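PDB 2QGH: diaminopimelate decarboxylase from Helicobacter pylori, which catalyses the pyridoxal-phosphate-dependent decarboxylation of meso-diaminopimelate to L-lysine, the last step of lysine biosynthesis. Local coordinates for residues A[163-168]-A[320-325]; A[168-173]-A[203-208]; A[284-289]-A[375-380]; A[307-312]-A[353-358]. All coordinates share one frame; numbering follows the deposited sequence.

All four contacts are largely buried, but they sit in different places. Interactions 1 and 2 share Ile-168 and touch directly, through Thr-164 and the Ser-208 carbonyl. Both use the loop after strand 150-155, and interaction 2 stays within the alpha/beta barrel. Interactions 1 and 3 join the barrel part to the chain that follows it. Interactions 1, 2 and 3 all touch the bound lysine. Interaction 4 lies furthest from the chain centre, in the mixed sheet, and it too meets the second subunit. Backbone hydrogen bonds tie interactions 2 and 3. Interaction 1 rests on aromatic packing, and interaction 4 on one phenylalanine edge.

Interaction 1: A[163-168]-A[320-325]; sequences KTHPYI and SLYHAK. With LYS (lysine), chain C.
His-165 and Tyr-322 have the nearest CA atoms of the two backbones, 7.3 Å apart, and side chains fill the gap. The edge of the Tyr-322 ring points at the face of the His-165 ring. This is a T-shaped stack with planes at 89° and centroids 5.7 Å apart. The imidazole is fixed by its own segment: CG is anti to the backbone N (chi1 -173°), and ND1 accepts the N-H of Tyr-167 in the ring plane, with N to ND1 2.9 Å. Tyr-167 CB meets the edge of the Tyr-322 ring, 3.7 Å from CE1. The Tyr-167 ring crosses Leu-321 at about a right angle, with CE1 4.0 Å from CD2. Ile-168 CG2 reaches Tyr-322 CE1 obliquely at 3.9 Å and also packs 3.5 Å from CA of the bound lysine. Tyr-322 OH accepts a bond from N of that lysine at 3.0 Å and has a second partner in Glu-350 of the second subunit. Tyr-167 OH bonds to Ser-320 O of the second subunit. The contact thus borders both the lysine site and the dimer interface. It joins the loop between barrel strand 150-155 and helix 181-193 to the end of helix 318-322.

Interaction 2: A[168-173]-A[203-208]; sequences ISTGLK and HFHIGS. With PLP (pyridoxal-5'-phosphate), chain B; LYS (lysine), chain C.
Ser-169 and Gly-207 form a single beta bridge, CA to CA 4.1 Å, between two segments that run in roughly opposite directions, 150° apart. Ser-208 N bonds to Ile-168 O at 2.7 Å. Thr-170 N bonds to Ile-206 O at 3.1 Å. The same oxygen takes a weak bond from Gly-171 N and another from a water, which in turn accepts from Ser-169 OG. Gly-171 lies close against Ile-206, with its CA 3.8 Å from Ile-206 CB. Thr-170 places OG1 between its backbone N and carbonyl carbon (chi1 61°). From there it donates to His-205 O at 2.9 Å. The two segments are neighbouring loops at one end of the alpha/beta barrel, after strands 150-155 and 197-203, as in other fold-type III pyridoxal-phosphate enzymes. There they line the cofactor site. The His-205 ring has the pyridine ring over one face, with the cofactor C3 3.4 Å above its plane, and Gly-207 N over the opposite face. His-205 ND1 bonds to Gly-244 N, which helps fix the rotation of the ring. Ser-208 turns OG anti to its backbone N (chi1 -174°), which brings it to the phosphate, where it donates to O3P at 2.7 Å. This hydroxyl also bonds to Arg-282 NH2. Behind it, Ser-208 CB packs on Ile-168 CB at 3.7 Å.

Interaction 3: A[284-289]-A[375-380]; sequences IVAESG and VGAYGS. With LYS (lysine), chain C; PLP (pyridoxal-5'-phosphate), chain B.
Val-285 and Val-375 each hold CG1 anti to the carbonyl carbon (chi1 -64° and -60°). This puts CG2 between the backbone N and the carbonyl carbon and sets that methyl against a carbonyl of the other segment. Val-285 CG2 lies 3.3 Å from Gly-376 O, and Val-375 CG2 lies 3.4 Å from Gly-289 O. The motif is a type I beta turn from Ala-286 to Gly-289. It leads from helix 282-285, after the last barrel strand, into strand 289-299 of the mixed sheet. Two backbone bonds tie residues 375-380 to this turn. Gly-376 N meets Ala-286 O at 3.0 Å, in the carbonyl plane and on a lone pair. Ala-286 O is gripped twice, since Gly-289 N of the turn also donates to it. Val-375 N reaches Gly-289 O at 3.0 Å. Gly-376 CA also makes a C-H...O contact with Val-285 O. Ala-377 CB packs against both Val-285 CG2 and Ala-286 CB. Just beyond this joint, Tyr-378 enters the active-site pocket. CB of the bound lysine sits 3.5 Å above the centre of one face of its ring. At the ring edge, in its plane, Tyr-378 OH donates to phosphate oxygen O1P of the cofactor at 2.7 Å.

Interaction 4: A[307-312]-A[353-358]; sequences VIVDAG and DTFLKD
Phe-355 makes the tight part of this contact by pushing the edge of its ring into the bend of residues 309-312. Its CG is anti to the carbonyl carbon (chi1 -65°), which aims the ring at that bend. Ala-311 O lies near the ring plane, 3.1 Å from Phe-355 CE2. Gly-312 N is also at the edge, 3.6 Å from Phe-355 CZ. Ala-311 CB packs on Phe-355 CZ at 3.8 Å. Val-309 CG1 comes in obliquely, 3.9 Å from Phe-355 CE2, and the two side chains cross at about a right angle. Phe-316 and Ile-372 also pack on the phenyl group. In the mixed sheet, strand 340-345 lies between strands 306-309 and 354-361. Phe-355 and Leu-356 both face Val-344 on that middle strand, which makes a classic beta bulge. The Phe-355 ring reaches across to the end of strand 306-309. Asp-353 touches the bend more lightly: Asp-353 OD1 is 3.4 Å from Gly-312 CA, and its hydrogen bond is to Met-313 N. The other carboxylate oxygen, OD2, forms a salt bridge with Lys-176 of the second subunit. Past Phe-355 the segments part and the packing gives way to solvent. Lys-357 and Asp-358 are exposed there, and Asp-358 N bonds to Asp-343 of the middle strand.

Interaction 1: A[163-168]-A[320-325]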
# COMPACT_ATOMS: atom_id res chain seq x y z
N LYS A 163 2.46 -19.09 -14.59
CA LYS A 163 1.03 -19.03 -14.88
C LYS A 163 0.21 -18.46 -13.73
O LYS A 163 -0.69 -19.12 -13.20
CB LYS A 163 0.50 -20.43 -15.25
CG LYS A 163 1.03 -20.98 -16.58
CD LYS A 163 0.30 -22.27 -16.97
CE LYS A 163 -1.20 -22.02 -17.11
NZ LYS A 163 -1.96 -23.23 -17.55
N THR A 164 0.53 -17.23 -13.34
CA THR A 164 -0.16 -16.55 -12.26
C THR A 164 -0.34 -15.08 -12.62
O THR A 164 -0.30 -14.71 -13.80
CB THR A 164 0.64 -16.68 -10.94
OG1 THR A 164 -0.08 -16.09 -9.86
CG2 THR A 164 2.00 -16.01 -11.08
N HIS A 165 -0.56 -14.23 -11.62
CA HIS A 165 -0.72 -12.80 -11.87
C HIS A 165 0.68 -12.24 -12.18
O HIS A 165 1.65 -12.58 -11.51
CB HIS A 165 -1.33 -12.10 -10.65
CG HIS A 165 -1.67 -10.66 -10.87
ND1 HIS A 165 -0.72 -9.70 -11.15
CD2 HIS A 165 -2.87 -10.02 -10.85
CE1 HIS A 165 -1.32 -8.53 -11.30
NE2 HIS A 165 -2.62 -8.69 -11.12
N PRO A 166 0.79 -11.38 -13.20
CA PRO A 166 2.10 -10.81 -13.54
C PRO A 166 2.87 -10.20 -12.36
O PRO A 166 4.10 -10.32 -12.29
CB PRO A 166 1.76 -9.78 -14.63
CG PRO A 166 0.32 -9.42 -14.34
CD PRO A 166 -0.27 -10.76 -14.01
N TYR A 167 2.16 -9.55 -11.44
CA TYR A 167 2.80 -8.91 -10.29
C TYR A 167 3.46 -9.86 -9.30
O TYR A 167 4.39 -9.48 -8.58
CB TYR A 167 1.80 -8.02 -9.54
CG TYR A 167 1.54 -6.68 -10.20
CD1 TYR A 167 0.73 -5.73 -9.58
CD2 TYR A 167 2.10 -6.36 -11.44
CE1 TYR A 167 0.47 -4.50 -10.18
CE2 TYR A 167 1.84 -5.12 -12.05
CZ TYR A 167 1.02 -4.20 -11.41
OH TYR A 167 0.75 -2.99 -12.00
N ILE A 168 2.97 -11.10 -9.24
CA ILE A 168 3.53 -12.09 -8.34
C ILE A 168 4.11 -13.28 -9.11
O ILE A 168 4.28 -14.37 -8.56
CB ILE A 168 2.47 -12.60 -7.34
CG1 ILE A 168 1.34 -13.30 -8.11
CG2 ILE A 168 1.91 -11.43 -6.53
CD1 ILE A 168 0.33 -13.99 -7.22
N SER A 320 -7.32 -4.18 -4.87
CA SER A 320 -6.90 -3.12 -5.79
C SER A 320 -5.56 -3.41 -6.49
O SER A 320 -5.42 -3.17 -7.69
CB SER A 320 -6.83 -1.78 -5.04
OG SER A 320 -6.13 -1.91 -3.81
N LEU A 321 -4.59 -3.92 -5.75
CA LEU A 321 -3.28 -4.22 -6.31
C LEU A 321 -3.26 -5.39 -7.28
O LEU A 321 -2.56 -5.35 -8.30
CB LEU A 321 -2.27 -4.52 -5.19
CG LEU A 321 -0.98 -3.71 -5.10
CD1 LEU A 321 0.02 -4.53 -4.32
CD2 LEU A 321 -0.41 -3.37 -6.47
N TYR A 322 -4.01 -6.44 -6.99
CA TYR A 322 -4.00 -7.61 -7.86
C TYR A 322 -5.36 -8.01 -8.41
O TYR A 322 -5.48 -9.05 -9.07
CB TYR A 322 -3.42 -8.81 -7.09
CG TYR A 322 -2.18 -8.47 -6.30
CD1 TYR A 322 -0.95 -8.29 -6.93
CD2 TYR A 322 -2.25 -8.29 -4.93
CE1 TYR A 322 0.18 -7.95 -6.21
CE2 TYR A 322 -1.12 -7.95 -4.19
CZ TYR A 322 0.09 -7.78 -4.84
OH TYR A 322 1.20 -7.44 -4.10
N HIS A 323 -6.38 -7.19 -8.17
CA HIS A 323 -7.74 -7.51 -8.62
C HIS A 323 -8.14 -8.84 -7.97
O HIS A 323 -8.86 -9.64 -8.57
CB HIS A 323 -7.80 -7.65 -10.14
CG HIS A 323 -7.57 -6.36 -10.87
ND1 HIS A 323 -6.33 -5.78 -10.98
CD2 HIS A 323 -8.43 -5.54 -11.52
CE1 HIS A 323 -6.43 -4.65 -11.66
NE2 HIS A 323 -7.70 -4.48 -12.00
N ALA A 324 -7.66 -9.07 -6.75
CA ALA A 324 -7.97 -10.30 -6.03
C ALA A 324 -9.37 -10.28 -5.42
O ALA A 324 -9.86 -9.25 -4.97
CB ALA A 324 -6.94 -10.54 -4.95
N LYS A 325 -10.01 -11.44 -5.42
CA LYS A 325 -11.34 -11.56 -4.86
C LYS A 325 -11.32 -12.52 -3.68
O LYS A 325 -11.09 -13.72 -3.85
CB LYS A 325 -12.31 -12.08 -5.91
CG LYS A 325 -12.39 -11.20 -7.15
CD LYS A 325 -13.24 -11.83 -8.23
CE LYS A 325 -13.21 -10.99 -9.50
NZ LYS A 325 -13.96 -11.62 -10.61
N LYS C . 2.04 -9.59 -2.19
CA LYS C . 1.56 -10.63 -3.16
C LYS C . 0.09 -10.96 -2.90
O LYS C . -0.54 -10.20 -2.14
CB LYS C . 2.43 -11.89 -3.05
CG LYS C . 3.87 -11.67 -3.47
CD LYS C . 4.80 -12.78 -3.02
CE LYS C . 6.22 -12.51 -3.50
NZ LYS C . 7.26 -13.45 -2.97
OXT LYS C . -0.41 -11.96 -3.45

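Interaction 2: A[168-173]-A[203-208]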
# COMPACT_ATOMS: atom_id res chain seq x y z
N ILE A 168 2.97 -11.10 -9.24
CA ILE A 168 3.53 -12.09 -8.34
C ILE A 168 4.11 -13.28 -9.11
O ILE A 168 4.28 -14.37 -8.56
CB ILE A 168 2.47 -12.60 -7.34
CG1 ILE A 168 1.34 -13.30 -8.11
CG2 ILE A 168 1.91 -11.43 -6.53
CD1 ILE A 168 0.33 -13.99 -7.22
N SER A 169 4.38 -13.07 -10.39
CA SER A 169 4.97 -14.10 -11.24
C SER A 169 6.43 -13.67 -11.30
O SER A 169 6.73 -12.55 -11.72
CB SER A 169 4.34 -14.08 -12.63
OG SER A 169 4.71 -15.23 -13.36
N THR A 170 7.34 -14.55 -10.89
CA THR A 170 8.75 -14.17 -10.86
C THR A 170 9.74 -15.12 -11.54
O THR A 170 10.95 -14.89 -11.47
CB THR A 170 9.19 -13.97 -9.38
OG1 THR A 170 9.03 -15.20 -8.66
CG2 THR A 170 8.33 -12.92 -8.70
N GLY A 171 9.24 -16.16 -12.20
CA GLY A 171 10.13 -17.12 -12.84
C GLY A 171 10.49 -16.94 -14.30
O GLY A 171 11.17 -17.78 -14.88
N LEU A 172 10.04 -15.85 -14.90
CA LEU A 172 10.33 -15.60 -16.30
C LEU A 172 11.63 -14.79 -16.39
O LEU A 172 12.01 -14.12 -15.44
CB LEU A 172 9.17 -14.83 -16.93
CG LEU A 172 8.65 -15.35 -18.27
CD1 LEU A 172 8.41 -16.86 -18.20
CD2 LEU A 172 7.36 -14.63 -18.63
N LYS A 173 12.30 -14.87 -17.53
CA LYS A 173 13.56 -14.15 -17.71
C LYS A 173 13.30 -12.64 -17.66
O LYS A 173 14.21 -11.84 -17.41
CB LYS A 173 14.20 -14.52 -19.06
CG LYS A 173 13.58 -13.83 -20.28
CD LYS A 173 12.09 -14.12 -20.44
CE LYS A 173 11.47 -13.32 -21.58
NZ LYS A 173 11.51 -11.86 -21.34
N HIS A 203 18.78 -22.43 -5.54
CA HIS A 203 17.43 -22.00 -5.20
C HIS A 203 16.64 -21.47 -6.39
O HIS A 203 17.21 -21.03 -7.39
CB HIS A 203 17.54 -20.94 -4.08
CG HIS A 203 16.28 -20.16 -3.85
ND1 HIS A 203 15.83 -19.19 -4.72
CD2 HIS A 203 15.39 -20.19 -2.83
CE1 HIS A 203 14.72 -18.66 -4.25
NE2 HIS A 203 14.43 -19.24 -3.11
N PHE A 204 15.31 -21.54 -6.29
CA PHE A 204 14.45 -21.00 -7.33
C PHE A 204 13.06 -20.73 -6.78
O PHE A 204 12.58 -21.41 -5.86
CB PHE A 204 14.35 -21.94 -8.54
CG PHE A 204 13.51 -23.18 -8.31
CD1 PHE A 204 14.11 -24.41 -8.04
CD2 PHE A 204 12.12 -23.11 -8.39
CE1 PHE A 204 13.33 -25.55 -7.86
CE2 PHE A 204 11.34 -24.25 -8.21
CZ PHE A 204 11.95 -25.47 -7.94
N HIS A 205 12.42 -19.70 -7.32
CA HIS A 205 11.07 -19.33 -6.93
C HIS A 205 10.43 -18.71 -8.16
O HIS A 205 10.76 -17.58 -8.52
CB HIS A 205 11.09 -18.32 -5.78
CG HIS A 205 9.72 -17.93 -5.32
ND1 HIS A 205 8.95 -18.75 -4.53
CD2 HIS A 205 8.95 -16.86 -5.62
CE1 HIS A 205 7.76 -18.21 -4.36
NE2 HIS A 205 7.73 -17.06 -5.01
N ILE A 206 9.53 -19.44 -8.80
CA ILE A 206 8.90 -18.97 -10.04
C ILE A 206 7.63 -18.13 -9.95
O ILE A 206 7.18 -17.60 -10.98
CB ILE A 206 8.63 -20.15 -11.01
CG1 ILE A 206 7.69 -21.17 -10.36
CG2 ILE A 206 9.94 -20.82 -11.39
CD1 ILE A 206 7.18 -22.23 -11.31
N GLY A 207 7.05 -17.99 -8.76
CA GLY A 207 5.84 -17.19 -8.64
C GLY A 207 5.04 -17.45 -7.37
O GLY A 207 5.41 -18.29 -6.55
N SER A 208 3.93 -16.73 -7.23
CA SER A 208 3.06 -16.87 -6.06
C SER A 208 1.62 -17.17 -6.46
O SER A 208 1.19 -16.87 -7.58
CB SER A 208 3.10 -15.58 -5.22
OG SER A 208 2.36 -15.73 -4.02
N1 PLP B . 10.17 -17.37 -1.28
C2 PLP B . 10.52 -16.27 -2.09
C2A PLP B . 11.93 -16.06 -2.50
C3 PLP B . 9.47 -15.35 -2.49
O3 PLP B . 9.76 -14.25 -3.28
C4 PLP B . 8.15 -15.56 -2.09
C4A PLP B . 7.14 -14.71 -2.78
C5 PLP B . 7.81 -16.64 -1.26
C6 PLP B . 8.84 -17.58 -0.87
C5A PLP B . 6.53 -16.84 -0.57
O4P PLP B . 5.61 -17.40 -1.48
P PLP B . 4.23 -17.69 -1.08
O1P PLP B . 3.51 -16.75 -0.06
O2P PLP B . 4.33 -19.16 -0.49
O3P PLP B . 3.39 -17.63 -2.41
N LYS C . 2.04 -9.59 -2.19
CA LYS C . 1.56 -10.63 -3.16
C LYS C . 0.09 -10.96 -2.90
O LYS C . -0.54 -10.20 -2.14
CB LYS C . 2.43 -11.89 -3.05
CG LYS C . 3.87 -11.67 -3.47
CD LYS C . 4.80 -12.78 -3.02
CE LYS C . 6.22 -12.51 -3.50
NZ LYS C . 7.26 -13.45 -2.97
OXT LYS C . -0.41 -11.96 -3.45
O HOH W 1 7.18 -17.09 -13.96

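Interaction 3: A[284-289]-A[375-380]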
# COMPACT_ATOMS: atom_id res chain seq x y z
N ILE A 284 0.51 -20.97 4.35
CA ILE A 284 0.68 -21.22 5.78
C ILE A 284 -0.28 -20.36 6.60
O ILE A 284 -0.87 -20.84 7.57
CB ILE A 284 2.12 -20.89 6.26
CG1 ILE A 284 3.15 -21.79 5.57
CG2 ILE A 284 2.21 -21.03 7.78
CD1 ILE A 284 3.11 -23.25 6.00
N VAL A 285 -0.44 -19.10 6.21
CA VAL A 285 -1.27 -18.18 6.97
C VAL A 285 -2.54 -17.63 6.35
O VAL A 285 -3.42 -17.15 7.07
CB VAL A 285 -0.43 -16.95 7.43
CG1 VAL A 285 0.65 -17.38 8.38
CG2 VAL A 285 0.18 -16.25 6.22
N ALA A 286 -2.67 -17.67 5.03
CA ALA A 286 -3.85 -17.13 4.39
C ALA A 286 -5.17 -17.43 5.12
O ALA A 286 -5.77 -16.54 5.73
CB ALA A 286 -3.94 -17.61 2.95
N GLU A 287 -5.60 -18.68 5.07
CA GLU A 287 -6.86 -19.10 5.68
C GLU A 287 -7.09 -18.75 7.16
O GLU A 287 -8.21 -18.43 7.54
CB GLU A 287 -7.06 -20.61 5.47
CG GLU A 287 -8.27 -21.19 6.20
CD GLU A 287 -8.48 -22.69 5.96
OE1 GLU A 287 -7.49 -23.46 6.06
OE2 GLU A 287 -9.63 -23.11 5.69
N SER A 288 -6.04 -18.80 7.97
CA SER A 288 -6.18 -18.52 9.41
C SER A 288 -6.57 -17.09 9.76
O SER A 288 -7.02 -16.82 10.87
CB SER A 288 -4.87 -18.85 10.15
OG SER A 288 -3.95 -17.77 10.07
N GLY A 289 -6.40 -16.18 8.82
CA GLY A 289 -6.72 -14.79 9.09
C GLY A 289 -7.95 -14.25 8.40
O GLY A 289 -8.21 -14.54 7.23
N VAL A 375 -7.49 -13.61 4.50
CA VAL A 375 -6.70 -12.38 4.45
C VAL A 375 -5.50 -12.44 5.39
O VAL A 375 -4.93 -11.41 5.75
CB VAL A 375 -7.55 -11.16 4.85
CG1 VAL A 375 -8.72 -11.02 3.92
CG2 VAL A 375 -8.03 -11.31 6.29
N GLY A 376 -5.12 -13.66 5.78
CA GLY A 376 -3.98 -13.83 6.68
C GLY A 376 -2.63 -13.65 6.01
O GLY A 376 -1.61 -13.48 6.67
N ALA A 377 -2.62 -13.68 4.68
CA ALA A 377 -1.37 -13.52 3.95
C ALA A 377 -1.42 -12.26 3.12
O ALA A 377 -2.40 -12.01 2.43
CB ALA A 377 -1.12 -14.72 3.06
N TYR A 378 -0.35 -11.47 3.19
CA TYR A 378 -0.26 -10.23 2.43
C TYR A 378 -1.47 -9.36 2.70
O TYR A 378 -1.93 -8.62 1.84
CB TYR A 378 -0.14 -10.55 0.94
CG TYR A 378 1.01 -11.49 0.66
CD1 TYR A 378 2.33 -11.09 0.88
CD2 TYR A 378 0.78 -12.81 0.26
CE1 TYR A 378 3.40 -11.98 0.70
CE2 TYR A 378 1.84 -13.71 0.08
CZ TYR A 378 3.14 -13.29 0.30
OH TYR A 378 4.19 -14.17 0.14
N GLY A 379 -1.98 -9.48 3.92
CA GLY A 379 -3.11 -8.67 4.34
C GLY A 379 -2.55 -7.49 5.10
O GLY A 379 -2.19 -6.47 4.51
N SER A 380 -2.42 -7.62 6.41
CA SER A 380 -1.89 -6.52 7.21
C SER A 380 -0.41 -6.20 6.94
O SER A 380 0.07 -5.14 7.32
CB SER A 380 -2.08 -6.82 8.69
OG SER A 380 -1.02 -7.60 9.18
N LYS C . 2.04 -9.59 -2.19
CA LYS C . 1.56 -10.63 -3.16
C LYS C . 0.09 -10.96 -2.90
O LYS C . -0.54 -10.20 -2.14
CB LYS C . 2.43 -11.89 -3.05
CG LYS C . 3.87 -11.67 -3.47
CD LYS C . 4.80 -12.78 -3.02
CE LYS C . 6.22 -12.51 -3.50
NZ LYS C . 7.26 -13.45 -2.97
OXT LYS C . -0.41 -11.96 -3.45
N1 PLP B . 10.17 -17.37 -1.28
C2 PLP B . 10.52 -16.27 -2.09
C2A PLP B . 11.93 -16.06 -2.50
C3 PLP B . 9.47 -15.35 -2.49
O3 PLP B . 9.76 -14.25 -3.28
C4 PLP B . 8.15 -15.56 -2.09
C4A PLP B . 7.14 -14.71 -2.78
C5 PLP B . 7.81 -16.64 -1.26
C6 PLP B . 8.84 -17.58 -0.87
C5A PLP B . 6.53 -16.84 -0.57
O4P PLP B . 5.61 -17.40 -1.48
P PLP B . 4.23 -17.69 -1.08
O1P PLP B . 3.51 -16.75 -0.06
O2P PLP B . 4.33 -19.16 -0.49
O3P PLP B . 3.39 -17.63 -2.41

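Interaction 4: A[307-312]-A[353-358]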
# COMPACT_ATOMS: atom_id res chain seq x y z
N VAL A 307 -22.53 -1.28 -0.16
CA VAL A 307 -22.45 -1.64 1.24
C VAL A 307 -21.14 -1.07 1.79
O VAL A 307 -20.07 -1.63 1.57
CB VAL A 307 -22.47 -3.17 1.43
CG1 VAL A 307 -22.11 -3.54 2.87
CG2 VAL A 307 -23.86 -3.72 1.06
N ILE A 308 -21.25 0.06 2.49
CA ILE A 308 -20.11 0.75 3.06
C ILE A 308 -19.70 0.16 4.40
O ILE A 308 -20.46 0.17 5.37
CB ILE A 308 -20.42 2.26 3.22
CG1 ILE A 308 -20.72 2.86 1.85
CG2 ILE A 308 -19.24 2.99 3.83
CD1 ILE A 308 -21.60 4.10 1.90
N VAL A 309 -18.46 -0.33 4.43
CA VAL A 309 -17.89 -0.98 5.60
C VAL A 309 -16.76 -0.13 6.18
O VAL A 309 -16.21 0.73 5.49
CB VAL A 309 -17.45 -2.39 5.16
CG1 VAL A 309 -16.02 -2.68 5.59
CG2 VAL A 309 -18.43 -3.42 5.69
N ASP A 310 -16.39 -0.35 7.45
CA ASP A 310 -15.36 0.48 8.06
C ASP A 310 -13.89 0.12 7.82
O ASP A 310 -13.01 0.80 8.34
CB ASP A 310 -15.61 0.67 9.58
CG ASP A 310 -15.62 -0.64 10.36
OD1 ASP A 310 -15.20 -1.69 9.83
OD2 ASP A 310 -16.05 -0.62 11.54
N ALA A 311 -13.62 -0.93 7.05
CA ALA A 311 -12.25 -1.32 6.72
C ALA A 311 -12.02 -0.80 5.30
O ALA A 311 -12.98 -0.64 4.54
CB ALA A 311 -12.09 -2.85 6.75
N GLY A 312 -10.78 -0.51 4.93
CA GLY A 312 -10.54 0.01 3.60
C GLY A 312 -9.30 -0.55 2.93
O GLY A 312 -8.58 -1.38 3.50
N ASP A 353 -11.03 1.50 -3.85
CA ASP A 353 -11.41 1.05 -2.53
C ASP A 353 -12.77 0.37 -2.43
O ASP A 353 -13.71 0.91 -1.85
CB ASP A 353 -11.35 2.19 -1.52
CG ASP A 353 -11.78 1.76 -0.15
OD1 ASP A 353 -11.30 0.70 0.31
OD2 ASP A 353 -12.60 2.46 0.48
N THR A 354 -12.86 -0.82 -3.02
CA THR A 354 -14.06 -1.63 -2.95
C THR A 354 -13.54 -3.06 -2.85
O THR A 354 -12.75 -3.50 -3.68
CB THR A 354 -15.00 -1.45 -4.20
OG1 THR A 354 -15.42 -2.74 -4.68
CG2 THR A 354 -14.33 -0.69 -5.30
N PHE A 355 -13.96 -3.75 -1.81
CA PHE A 355 -13.52 -5.11 -1.56
C PHE A 355 -14.04 -6.12 -2.57
O PHE A 355 -13.28 -6.94 -3.08
CB PHE A 355 -13.93 -5.53 -0.14
CG PHE A 355 -13.25 -4.73 0.95
CD1 PHE A 355 -11.89 -4.88 1.20
CD2 PHE A 355 -13.98 -3.86 1.74
CE1 PHE A 355 -11.27 -4.17 2.23
CE2 PHE A 355 -13.36 -3.14 2.77
CZ PHE A 355 -12.00 -3.30 3.02
N LEU A 356 -15.34 -6.07 -2.86
CA LEU A 356 -15.91 -7.01 -3.81
C LEU A 356 -16.98 -6.37 -4.70
O LEU A 356 -17.94 -5.78 -4.21
CB LEU A 356 -16.51 -8.19 -3.04
CG LEU A 356 -16.51 -9.59 -3.67
CD1 LEU A 356 -16.91 -10.61 -2.63
CD2 LEU A 356 -17.46 -9.63 -4.86
N LYS A 357 -16.80 -6.47 -6.02
CA LYS A 357 -17.78 -5.93 -6.95
C LYS A 357 -18.91 -6.93 -7.12
O LYS A 357 -18.71 -8.13 -6.97
CB LYS A 357 -17.15 -5.66 -8.32
CG LYS A 357 -16.65 -4.24 -8.53
CD LYS A 357 -16.26 -4.03 -9.98
CE LYS A 357 -15.58 -2.68 -10.19
NZ LYS A 357 -15.06 -2.57 -11.59
N ASP A 358 -20.10 -6.43 -7.45
CA ASP A 358 -21.26 -7.29 -7.65
C ASP A 358 -21.28 -8.53 -6.77
O ASP A 358 -21.32 -9.65 -7.27
CB ASP A 358 -21.38 -7.72 -9.11
CG ASP A 358 -21.96 -6.63 -9.99
OD1 ASP A 358 -23.02 -6.07 -9.62
OD2 ASP A 358 -21.36 -6.35 -11.05